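Local coordinates for protein maltose operon transcriptional repressor (Staphylococcus aureus subsp. aureus Mu50, PDB 3HCW) that probably represses transcription of the maltose operon, its periplasmic-binding-protein-like domain being of the kind that senses a small effector, at residues T47-N52 and M57-K62. Residues are numbered along the deposited sequence; the frame is centred on the assembly and turned at random.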
ATOM      1  N   THR A  47     -15.898   7.798  -2.924  1.00 43.93           N
ATOM      2  CA  THR A  47     -15.595   6.666  -2.060  1.00 50.53           C
ATOM      3  C   THR A  47     -16.134   6.885  -0.642  1.00 57.60           C
ATOM      4  O   THR A  47     -15.811   7.900  -0.011  1.00 56.17           O
ATOM      5  CB  THR A  47     -14.058   6.473  -1.981  1.00 55.16           C
ATOM      6  OG1 THR A  47     -13.503   6.426  -3.303  1.00 50.91           O
ATOM      7  CG2 THR A  47     -13.695   5.203  -1.238  1.00 56.41           C
ATOM      8  N   THR A  48     -16.934   5.938  -0.138  1.00 59.05           N
ATOM      9  CA  THR A  48     -17.409   5.983   1.262  1.00 56.38           C
ATOM     10  C   THR A  48     -16.227   5.931   2.229  1.00 60.90           C
ATOM     11  O   THR A  48     -15.203   5.295   1.940  1.00 63.78           O
ATOM     12  CB  THR A  48     -18.432   4.855   1.630  1.00 51.50           C
ATOM     13  OG1 THR A  48     -17.798   3.570   1.587  1.00 46.36           O
ATOM     14  CG2 THR A  48     -19.649   4.865   0.708  1.00 47.24           C
ATOM     15  N   VAL A  49     -16.375   6.616   3.362  1.00 60.27           N
ATOM     16  CA  VAL A  49     -15.290   6.803   4.324  1.00 64.69           C
ATOM     17  C   VAL A  49     -15.627   6.160   5.692  1.00 69.21           C
ATOM     18  O   VAL A  49     -14.830   6.208   6.638  1.00 68.60           O
ATOM     19  CB  VAL A  49     -14.912   8.324   4.422  1.00 63.76           C
ATOM     20  CG1 VAL A  49     -15.871   9.098   5.348  1.00 72.42           C
ATOM     21  CG2 VAL A  49     -13.447   8.519   4.810  1.00 68.98           C
ATOM     22  N   SER A  50     -16.798   5.526   5.761  1.00 69.42           N
ATOM     23  CA  SER A  50     -17.328   4.917   6.982  1.00 67.91           C
ATOM     24  C   SER A  50     -16.582   3.642   7.384  1.00 71.93           C
ATOM     25  O   SER A  50     -16.054   2.923   6.533  1.00 78.14           O
ATOM     26  CB  SER A  50     -18.806   4.598   6.786  1.00 69.41           C
ATOM     27  OG  SER A  50     -19.599   5.201   7.781  1.00 68.82           O
ATOM     28  N   ASN A  51     -16.560   3.363   8.685  1.00 72.84           N
ATOM     29  CA  ASN A  51     -15.734   2.291   9.246  1.00 69.09           C
ATOM     30  C   ASN A  51     -16.510   1.161   9.942  1.00 64.23           C
ATOM     31  O   ASN A  51     -15.917   0.177  10.380  1.00 58.29           O
ATOM     32  CB  ASN A  51     -14.662   2.874  10.181  1.00 75.69           C
ATOM     33  CG  ASN A  51     -15.253   3.715  11.315  1.00 91.79           C
ATOM     34  OD1 ASN A  51     -15.432   3.228  12.433  1.00100.22           O
ATOM     35  ND2 ASN A  51     -15.551   4.982  11.028  1.00 90.26           N
ATOM     36  N   ASN A  52     -17.830   1.303  10.039  1.00 59.53           N
ATOM     37  CA  ASN A  52     -18.680   0.247  10.596  1.00 59.84           C
ATOM     38  C   ASN A  52     -20.026   0.170   9.884  1.00 60.34           C
ATOM     39  O   ASN A  52     -20.385   1.090   9.158  1.00 56.69           O
ATOM     40  CB  ASN A  52     -18.856   0.421  12.112  1.00 61.75           C
ATOM     41  CG  ASN A  52     -19.560   1.715  12.482  1.00 69.56           C
ATOM     42  OD1 ASN A  52     -20.794   1.800  12.454  1.00 67.71           O
ATOM     43  ND2 ASN A  52     -18.778   2.723  12.856  1.00 58.92           N
ATOM     44  N   MET A  57     -24.463   2.253   6.684  1.00 64.53           N
ATOM     45  CA  MET A  57     -25.881   2.325   6.328  1.00 76.10           C
ATOM     46  C   MET A  57     -26.376   3.769   6.365  1.00 73.75           C
ATOM     47  O   MET A  57     -27.193   4.174   5.540  1.00 71.76           O
ATOM     48  CB  MET A  57     -26.733   1.442   7.243  1.00 77.66           C
ATOM     49  CG  MET A  57     -26.726  -0.026   6.856  1.00 80.65           C
ATOM     50  SD  MET A  57     -28.000  -1.007   7.672  1.00 91.55           S
ATOM     51  CE  MET A  57     -29.377  -0.805   6.537  1.00 83.99           C
ATOM     52  N   ASP A  58     -25.855   4.542   7.314  1.00 75.88           N
ATOM     53  CA  ASP A  58     -26.198   5.954   7.433  1.00 78.24           C
ATOM     54  C   ASP A  58     -25.661   6.770   6.264  1.00 72.14           C
ATOM     55  O   ASP A  58     -26.419   7.497   5.619  1.00 74.00           O
ATOM     56  CB  ASP A  58     -25.701   6.527   8.767  1.00 80.58           C
ATOM     57  CG  ASP A  58     -26.556   6.090   9.946  1.00 80.53           C
ATOM     58  OD1 ASP A  58     -27.695   5.624   9.727  1.00 69.42           O
ATOM     59  OD2 ASP A  58     -26.084   6.215  11.097  1.00 89.03           O
ATOM     60  N   GLU A  59     -24.369   6.621   5.975  1.00 64.84           N
ATOM     61  CA  GLU A  59     -23.709   7.468   4.984  1.00 57.70           C
ATOM     62  C   GLU A  59     -24.051   7.143   3.527  1.00 61.84           C
ATOM     63  O   GLU A  59     -23.981   8.024   2.668  1.00 66.02           O
ATOM     64  CB  GLU A  59     -22.196   7.558   5.229  1.00 55.68           C
ATOM     65  CG  GLU A  59     -21.304   6.610   4.464  1.00 53.63           C
ATOM     66  CD  GLU A  59     -20.020   7.293   4.030  1.00 60.22           C
ATOM     67  OE1 GLU A  59     -18.923   6.848   4.420  1.00 51.14           O
ATOM     68  OE2 GLU A  59     -20.111   8.302   3.306  1.00 69.62           O
ATOM     69  N   VAL A  60     -24.433   5.897   3.252  1.00 59.39           N
ATOM     70  CA  VAL A  60     -24.919   5.538   1.923  1.00 52.80           C
ATOM     71  C   VAL A  60     -26.346   6.054   1.751  1.00 57.96           C
ATOM     72  O   VAL A  60     -26.689   6.566   0.686  1.00 63.46           O
ATOM     73  CB  VAL A  60     -24.809   4.018   1.636  1.00 53.52           C
ATOM     74  CG1 VAL A  60     -25.639   3.619   0.406  1.00 45.56           C
ATOM     75  CG2 VAL A  60     -23.343   3.619   1.447  1.00 43.05           C
ATOM     76  N   TYR A  61     -27.157   5.955   2.807  1.00 59.12           N
ATOM     77  CA  TYR A  61     -28.527   6.487   2.783  1.00 61.41           C
ATOM     78  C   TYR A  61     -28.560   8.002   2.567  1.00 55.40           C
ATOM     79  O   TYR A  61     -29.455   8.509   1.888  1.00 57.87           O
ATOM     80  CB  TYR A  61     -29.315   6.115   4.045  1.00 60.85           C
ATOM     81  CG  TYR A  61     -30.774   6.507   3.978  1.00 59.81           C
ATOM     82  CD1 TYR A  61     -31.676   5.780   3.203  1.00 65.95           C
ATOM     83  CD2 TYR A  61     -31.252   7.617   4.679  1.00 63.56           C
ATOM     84  CE1 TYR A  61     -33.017   6.140   3.131  1.00 67.50           C
ATOM     85  CE2 TYR A  61     -32.586   7.985   4.610  1.00 61.20           C
ATOM     86  CZ  TYR A  61     -33.466   7.241   3.838  1.00 69.64           C
ATOM     87  OH  TYR A  61     -34.795   7.600   3.769  1.00 69.07           O
ATOM     88  N   LYS A  62     -27.588   8.702   3.152  1.00 56.21           N
ATOM     89  CA  LYS A  62     -27.392  10.130   2.917  1.00 59.54           C
ATOM     90  C   LYS A  62     -27.162  10.393   1.430  1.00 59.37           C
ATOM     91  O   LYS A  62     -27.844  11.234   0.848  1.00 59.17           O
ATOM     92  CB  LYS A  62     -26.234  10.672   3.761  1.00 58.22           C
ATOM     93  CG  LYS A  62     -26.078  12.197   3.729  1.00 55.68           C
ATOM     94  CD  LYS A  62     -25.356  12.735   4.973  1.00 55.87           C
ATOM     95  CE  LYS A  62     -23.901  12.275   5.063  1.00 77.40           C
ATOM     96  NZ  LYS A  62     -23.020  12.939   4.057  1.00 79.07           N
TER
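Glu59 reaches from the helix 53-65 to the backbone of Val49 and Ser50, in the loop that leads from the edge strand 44-47 into that same helix. This is a beta-alpha connection of the periplasmic-binding-protein-like fold, and it illustrates how a carboxylate can hold a loop by two consecutive peptide N-H groups. A single oxygen, Glu59 OE1, does the work. Val49 N approaches on its syn side, 24° out of the carboxylate plane, and makes the straighter of the two bonds, with 2.8 Å between Val49 N and Glu59 OE1. Ser50 N lies equally near Glu59 OE1, 2.8 Å away, but its N-H...O angle of 124° makes that bond weak. To get there the glutamate leaves its helix with chi1 at 95°, off the usual staggered values, which sets CG beside Ser50 CB and OG; the bend at chi2 then turns the carboxylate toward the loop N-H groups. Ser50 CB lies 3.3 Å from Glu59 OE1, while Thr48 CB packs against the same Glu59 OE1 at 3.5 Å. The Val49 side chain crosses that of Glu59 at about a right angle, with CG1 the branch nearest OE1. Two N-H donors on one acceptor probably favour the ionised carboxylate.

Thr48 divides its branches between two tasks. Its OG1 sits between the backbone N and carbonyl carbon and bonds to Leu14 N, beyond the end of the strand 9-13. The methyl, opposite the carbonyl carbon, turns to Val60, which also packs on Val13 and Ile83. This methyl-to-methyl contact is apolar, with Thr48 CG2 lying 4.0 Å from Val60 CG2.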